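Local atomic coordinates of zinc chaperone AztD (Citrobacter koseri, PDB entry 6CMK), a protein that acts as a periplasmic zinc chaperone, binding zinc ions and handing one directly to the solute-binding protein AztC of the AztABCD transport system. Residues S260-I272 with R300-A313. Residues are numbered along the deposited sequence; the frame is centred on the assembly and turned at random.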
loop_
_atom_site.group_PDB
_atom_site.type_symbol
_atom_site.label_atom_id
_atom_site.label_comp_id
_atom_site.label_asym_id
_atom_site.label_seq_id
_atom_site.Cartn_x
_atom_site.Cartn_y
_atom_site.Cartn_z
ATOM N N SER B 260 -22.316 9.687 15.679
ATOM C CA SER B 260 -22.306 10.847 14.803
ATOM C C SER B 260 -20.916 11.215 14.292
ATOM O O SER B 260 -20.800 12.152 13.500
ATOM C CB SER B 260 -22.926 12.057 15.517
ATOM O OG SER B 260 -22.226 12.377 16.704
ATOM N N THR B 261 -19.864 10.509 14.711
ATOM C CA THR B 261 -18.510 10.782 14.248
ATOM C C THR B 261 -17.768 9.458 14.174
ATOM O O THR B 261 -17.885 8.650 15.096
ATOM C CB THR B 261 -17.764 11.731 15.201
ATOM O OG1 THR B 261 -18.620 12.819 15.562
ATOM C CG2 THR B 261 -16.498 12.275 14.550
ATOM N N LEU B 262 -17.017 9.246 13.087
ATOM C CA LEU B 262 -16.325 7.987 12.841
ATOM C C LEU B 262 -14.861 8.202 12.478
ATOM O O LEU B 262 -14.492 9.206 11.864
ATOM C CB LEU B 262 -16.956 7.201 11.695
ATOM C CG LEU B 262 -18.331 6.605 11.908
ATOM C CD1 LEU B 262 -18.980 6.344 10.557
ATOM C CD2 LEU B 262 -18.242 5.343 12.737
ATOM N N ILE B 263 -14.042 7.208 12.828
ATOM C CA ILE B 263 -12.697 7.042 12.295
ATOM C C ILE B 263 -12.551 5.588 11.849
ATOM O O ILE B 263 -13.289 4.699 12.288
ATOM C CB ILE B 263 -11.591 7.406 13.312
ATOM C CG1 ILE B 263 -11.760 6.594 14.598
ATOM C CG2 ILE B 263 -11.606 8.907 13.610
ATOM C CD1 ILE B 263 -10.632 6.786 15.590
ATOM N N GLY B 264 -11.613 5.362 10.940
ATOM C CA GLY B 264 -11.410 4.045 10.341
ATOM C C GLY B 264 -9.983 3.552 10.473
ATOM O O GLY B 264 -9.032 4.312 10.276
ATOM N N GLY B 265 -9.847 2.267 10.785
ATOM C CA GLY B 265 -8.527 1.664 10.882
ATOM C C GLY B 265 -7.787 1.697 9.559
ATOM O O GLY B 265 -8.381 1.652 8.481
ATOM N N LYS B 266 -6.461 1.768 9.639
ATOM C CA LYS B 266 -5.658 1.818 8.418
ATOM C C LYS B 266 -5.073 0.468 8.028
ATOM O O LYS B 266 -5.246 0.029 6.885
ATOM C CB LYS B 266 -4.536 2.851 8.557
ATOM C CG LYS B 266 -4.937 4.233 8.070
ATOM C CD LYS B 266 -4.156 4.661 6.832
ATOM C CE LYS B 266 -4.399 3.749 5.632
ATOM N NZ LYS B 266 -4.371 4.507 4.344
ATOM N N GLY B 267 -4.386 -0.203 8.947
ATOM C CA GLY B 267 -3.776 -1.481 8.632
ATOM C C GLY B 267 -4.668 -2.671 8.874
ATOM O O GLY B 267 -4.383 -3.780 8.425
ATOM N N MET B 268 -5.766 -2.435 9.572
ATOM C CA MET B 268 -6.759 -3.429 9.921
ATOM C C MET B 268 -8.105 -2.767 9.664
ATOM O O MET B 268 -8.228 -1.553 9.832
ATOM C CB MET B 268 -6.555 -3.825 11.394
ATOM C CG MET B 268 -7.502 -4.815 12.018
ATOM S SD MET B 268 -6.807 -5.245 13.642
ATOM C CE MET B 268 -7.445 -3.944 14.688
ATOM N N GLN B 269 -9.102 -3.539 9.220
ATOM C CA GLN B 269 -10.410 -2.963 8.900
ATOM C C GLN B 269 -11.296 -2.922 10.137
ATOM O O GLN B 269 -11.711 -3.969 10.650
ATOM C CB GLN B 269 -11.100 -3.734 7.780
ATOM C CG GLN B 269 -10.461 -3.483 6.441
ATOM C CD GLN B 269 -11.278 -4.049 5.301
ATOM O OE1 GLN B 269 -11.248 -5.247 5.036
ATOM N NE2 GLN B 269 -12.044 -3.186 4.643
ATOM N N TYR B 270 -11.608 -1.706 10.595
ATOM C CA TYR B 270 -12.562 -1.491 11.674
ATOM C C TYR B 270 -12.955 -0.024 11.664
ATOM O O TYR B 270 -12.286 0.813 11.057
ATOM C CB TYR B 270 -11.983 -1.872 13.049
ATOM C CG TYR B 270 -10.855 -0.981 13.523
ATOM C CD1 TYR B 270 -9.526 -1.272 13.223
ATOM C CD2 TYR B 270 -11.114 0.156 14.274
ATOM C CE1 TYR B 270 -8.492 -0.457 13.667
ATOM C CE2 TYR B 270 -10.095 0.973 14.710
ATOM C CZ TYR B 270 -8.790 0.663 14.417
ATOM O OH TYR B 270 -7.789 1.486 14.851
ATOM N N PHE B 271 -14.032 0.283 12.390
ATOM C CA PHE B 271 -14.420 1.655 12.643
ATOM C C PHE B 271 -14.548 1.867 14.139
ATOM O O PHE B 271 -14.874 0.944 14.888
ATOM C CB PHE B 271 -15.733 1.997 11.934
ATOM C CG PHE B 271 -15.650 1.848 10.457
ATOM C CD1 PHE B 271 -15.047 2.826 9.698
ATOM C CD2 PHE B 271 -16.132 0.710 9.832
ATOM C CE1 PHE B 271 -14.928 2.683 8.332
ATOM C CE2 PHE B 271 -16.025 0.562 8.465
ATOM C CZ PHE B 271 -15.423 1.546 7.712
ATOM N N ILE B 272 -14.249 3.086 14.574
ATOM C CA ILE B 272 -14.575 3.529 15.921
ATOM C C ILE B 272 -15.519 4.710 15.790
ATOM O O ILE B 272 -15.268 5.633 15.005
ATOM C CB ILE B 272 -13.323 3.899 16.726
ATOM C CG1 ILE B 272 -12.428 2.669 16.896
ATOM C CG2 ILE B 272 -13.721 4.441 18.110
ATOM C CD1 ILE B 272 -11.112 2.970 17.564
ATOM N N ARG B 300 -15.291 12.382 25.685
ATOM C CA ARG B 300 -14.344 12.316 24.579
ATOM C C ARG B 300 -14.109 13.693 23.963
ATOM O O ARG B 300 -15.059 14.435 23.682
ATOM C CB ARG B 300 -14.879 11.348 23.528
ATOM C CG ARG B 300 -13.999 11.154 22.327
ATOM C CD ARG B 300 -14.670 10.218 21.341
ATOM N NE ARG B 300 -15.769 10.939 20.731
ATOM C CZ ARG B 300 -15.626 11.795 19.729
ATOM N NH1 ARG B 300 -14.430 11.989 19.179
ATOM N NH2 ARG B 300 -16.681 12.446 19.268
ATOM N N VAL B 301 -12.838 14.033 23.760
ATOM C CA VAL B 301 -12.437 15.238 23.043
ATOM C C VAL B 301 -12.095 14.936 21.587
ATOM O O VAL B 301 -12.482 15.681 20.684
ATOM C CB VAL B 301 -11.239 15.902 23.760
ATOM C CG1 VAL B 301 -10.670 17.061 22.926
ATOM C CG2 VAL B 301 -11.640 16.391 25.158
ATOM N N HIS B 302 -11.362 13.852 21.345
ATOM C CA HIS B 302 -10.878 13.533 20.007
ATOM C C HIS B 302 -10.456 12.070 19.967
ATOM O O HIS B 302 -10.148 11.480 21.000
ATOM C CB HIS B 302 -9.700 14.440 19.629
ATOM C CG HIS B 302 -9.327 14.381 18.181
ATOM N ND1 HIS B 302 -8.030 14.190 17.753
ATOM C CD2 HIS B 302 -10.086 14.481 17.064
ATOM C CE1 HIS B 302 -8.007 14.193 16.428
ATOM N NE2 HIS B 302 -9.243 14.367 15.989
ATOM N N PHE B 303 -10.456 11.477 18.773
ATOM C CA PHE B 303 -9.821 10.176 18.634
ATOM C C PHE B 303 -9.211 10.032 17.244
ATOM O O PHE B 303 -9.580 10.737 16.300
ATOM C CB PHE B 303 -10.776 9.004 18.979
ATOM C CG PHE B 303 -12.146 9.005 18.294
ATOM C CD1 PHE B 303 -12.436 9.749 17.163
ATOM C CD2 PHE B 303 -13.155 8.217 18.844
ATOM C CE1 PHE B 303 -13.705 9.692 16.586
ATOM C CE2 PHE B 303 -14.413 8.157 18.284
ATOM C CZ PHE B 303 -14.692 8.893 17.151
ATOM N N VAL B 304 -8.211 9.146 17.158
ATOM C CA VAL B 304 -7.532 8.830 15.900
ATOM C C VAL B 304 -7.048 7.392 15.977
ATOM O O VAL B 304 -6.853 6.838 17.063
ATOM C CB VAL B 304 -6.314 9.742 15.589
ATOM C CG1 VAL B 304 -6.677 11.228 15.572
ATOM C CG2 VAL B 304 -5.160 9.483 16.574
ATOM N N VAL B 305 -6.815 6.785 14.806
ATOM C CA VAL B 305 -6.228 5.454 14.769
ATOM C C VAL B 305 -4.712 5.579 14.666
ATOM O O VAL B 305 -4.160 6.608 14.269
ATOM C CB VAL B 305 -6.793 4.582 13.616
ATOM C CG1 VAL B 305 -8.321 4.544 13.664
ATOM C CG2 VAL B 305 -6.292 5.056 12.248
ATOM N N ASP B 306 -4.019 4.516 15.050
ATOM C CA ASP B 306 -2.583 4.442 14.836
ATOM C C ASP B 306 -2.363 3.771 13.487
ATOM O O ASP B 306 -2.714 2.591 13.334
ATOM C CB ASP B 306 -1.899 3.663 15.947
ATOM C CG ASP B 306 -0.375 3.791 15.908
ATOM O OD1 ASP B 306 0.219 3.718 14.806
ATOM O OD2 ASP B 306 0.233 3.945 16.990
ATOM N N PRO B 307 -1.849 4.482 12.482
ATOM C CA PRO B 307 -1.686 3.875 11.153
ATOM C C PRO B 307 -0.531 2.903 11.071
ATOM O O PRO B 307 -0.524 2.050 10.174
ATOM C CB PRO B 307 -1.443 5.088 10.247
ATOM C CG PRO B 307 -0.835 6.115 11.146
ATOM C CD PRO B 307 -1.428 5.893 12.506
ATOM N N VAL B 308 0.434 3.007 11.977
ATOM C CA VAL B 308 1.625 2.164 11.970
ATOM C C VAL B 308 1.417 0.903 12.803
ATOM O O VAL B 308 1.762 -0.202 12.373
ATOM C CB VAL B 308 2.833 2.988 12.472
ATOM C CG1 VAL B 308 4.085 2.117 12.560
ATOM C CG2 VAL B 308 3.091 4.178 11.571
ATOM N N ARG B 309 0.879 1.048 14.018
ATOM C CA ARG B 309 0.562 -0.082 14.890
ATOM C C ARG B 309 -0.943 -0.318 14.792
ATOM O O ARG B 309 -1.741 0.256 15.531
ATOM C CB ARG B 309 1.023 0.186 16.318
ATOM C CG ARG B 309 2.535 0.335 16.450
ATOM C CD ARG B 309 2.914 1.348 17.524
ATOM N NE ARG B 309 2.652 2.694 17.018
ATOM C CZ ARG B 309 3.516 3.410 16.303
ATOM N NH1 ARG B 309 4.743 2.942 16.043
ATOM N NH2 ARG B 309 3.163 4.608 15.867
ATOM N N ALA B 310 -1.328 -1.202 13.877
ATOM C CA ALA B 310 -2.733 -1.368 13.526
ATOM C C ALA B 310 -3.608 -1.842 14.677
ATOM O O ALA B 310 -4.828 -1.680 14.603
ATOM C CB ALA B 310 -2.871 -2.364 12.372
ATOM N N LYS B 311 -3.045 -2.458 15.713
ATOM C CA LYS B 311 -3.893 -2.935 16.792
ATOM C C LYS B 311 -4.357 -1.822 17.730
ATOM O O LYS B 311 -5.141 -2.104 18.637
ATOM C CB LYS B 311 -3.165 -4.008 17.603
ATOM C CG LYS B 311 -1.926 -3.531 18.329
ATOM C CD LYS B 311 -1.493 -4.503 19.416
ATOM C CE LYS B 311 -1.260 -5.911 18.893
ATOM N NZ LYS B 311 -1.840 -6.927 19.808
ATOM N N PHE B 312 -3.909 -0.583 17.538
ATOM C CA PHE B 312 -4.151 0.478 18.506
ATOM C C PHE B 312 -4.861 1.671 17.878
ATOM O O PHE B 312 -4.692 1.973 16.691
ATOM C CB PHE B 312 -2.840 0.947 19.138
ATOM C CG PHE B 312 -2.226 -0.071 20.056
ATOM C CD1 PHE B 312 -2.897 -0.479 21.191
ATOM C CD2 PHE B 312 -0.989 -0.626 19.780
ATOM C CE1 PHE B 312 -2.353 -1.419 22.040
ATOM C CE2 PHE B 312 -0.435 -1.570 20.625
ATOM C CZ PHE B 312 -1.119 -1.966 21.757
ATOM N N ALA B 313 -5.657 2.350 18.709
ATOM C CA ALA B 313 -6.176 3.681 18.425
ATOM C C ALA B 313 -6.029 4.504 19.697
ATOM O O ALA B 313 -5.696 3.980 20.757
ATOM C CB ALA B 313 -7.639 3.655 17.974
HETATM O O HOH W 1 -4.778 1.477 11.994
HETATM O O HOH W 2 -5.519 0.615 14.453
#
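Adjacent blades of the beta-propeller meet through their first two strands and the turns that join them, with F303 wedged against I263 and I272. Strands 262-264 and 300-305 run nearly parallel (18°) but belong to separate sheets, so side chains and water fill the seam. I263 lays CD1 over one face of the F303 ring, 4.1 Å from its centroid and 26° off the normal, a CH-pi contact. Over the opposite face, NH1 of R300 sits above the ring centre, 3.5 Å from the F303 plane. T261 O meets the ring edge in plane, and I272 CG2 packs obliquely, 3.8 Å from F303 CE2. A chi1 of 51°, with F303 CG between its own backbone N and carbonyl carbon, places the ring between I263 CD1 and R300 NH1. I272 CD1 then reaches A313 CB at 3.6 Å, in the second strand of that blade.

Toward the turns, V305 CG1 lies 3.3 Å from Y270 OH, while A310 CB packs on the backbone of G267 and on M268 CB. Water 1 bridges the blades, accepting from K266 N (2.9 Å) and donating to D306 O (2.7 Å). A second water lies among Y270 OH, A310 O and F312 O, though two of its contacts are too short to be trusted in detail. D306 bonds within the 306-311 loop, which ends in a type I turn from R309 to F312: OD1 accepts from V308 N, an Asx turn, and from R309 N, completing an Asx motif, and OD2 forms a salt bridge with R309 NE (2.7 Å).

At the far end, S260 O accepts from ND1 of H216, a ligand of high-affinity zinc site 1, giving that histidine a second-shell partner. Face-to-face apolar packing between successive four-stranded antiparallel blades is characteristic of the beta-propeller fold.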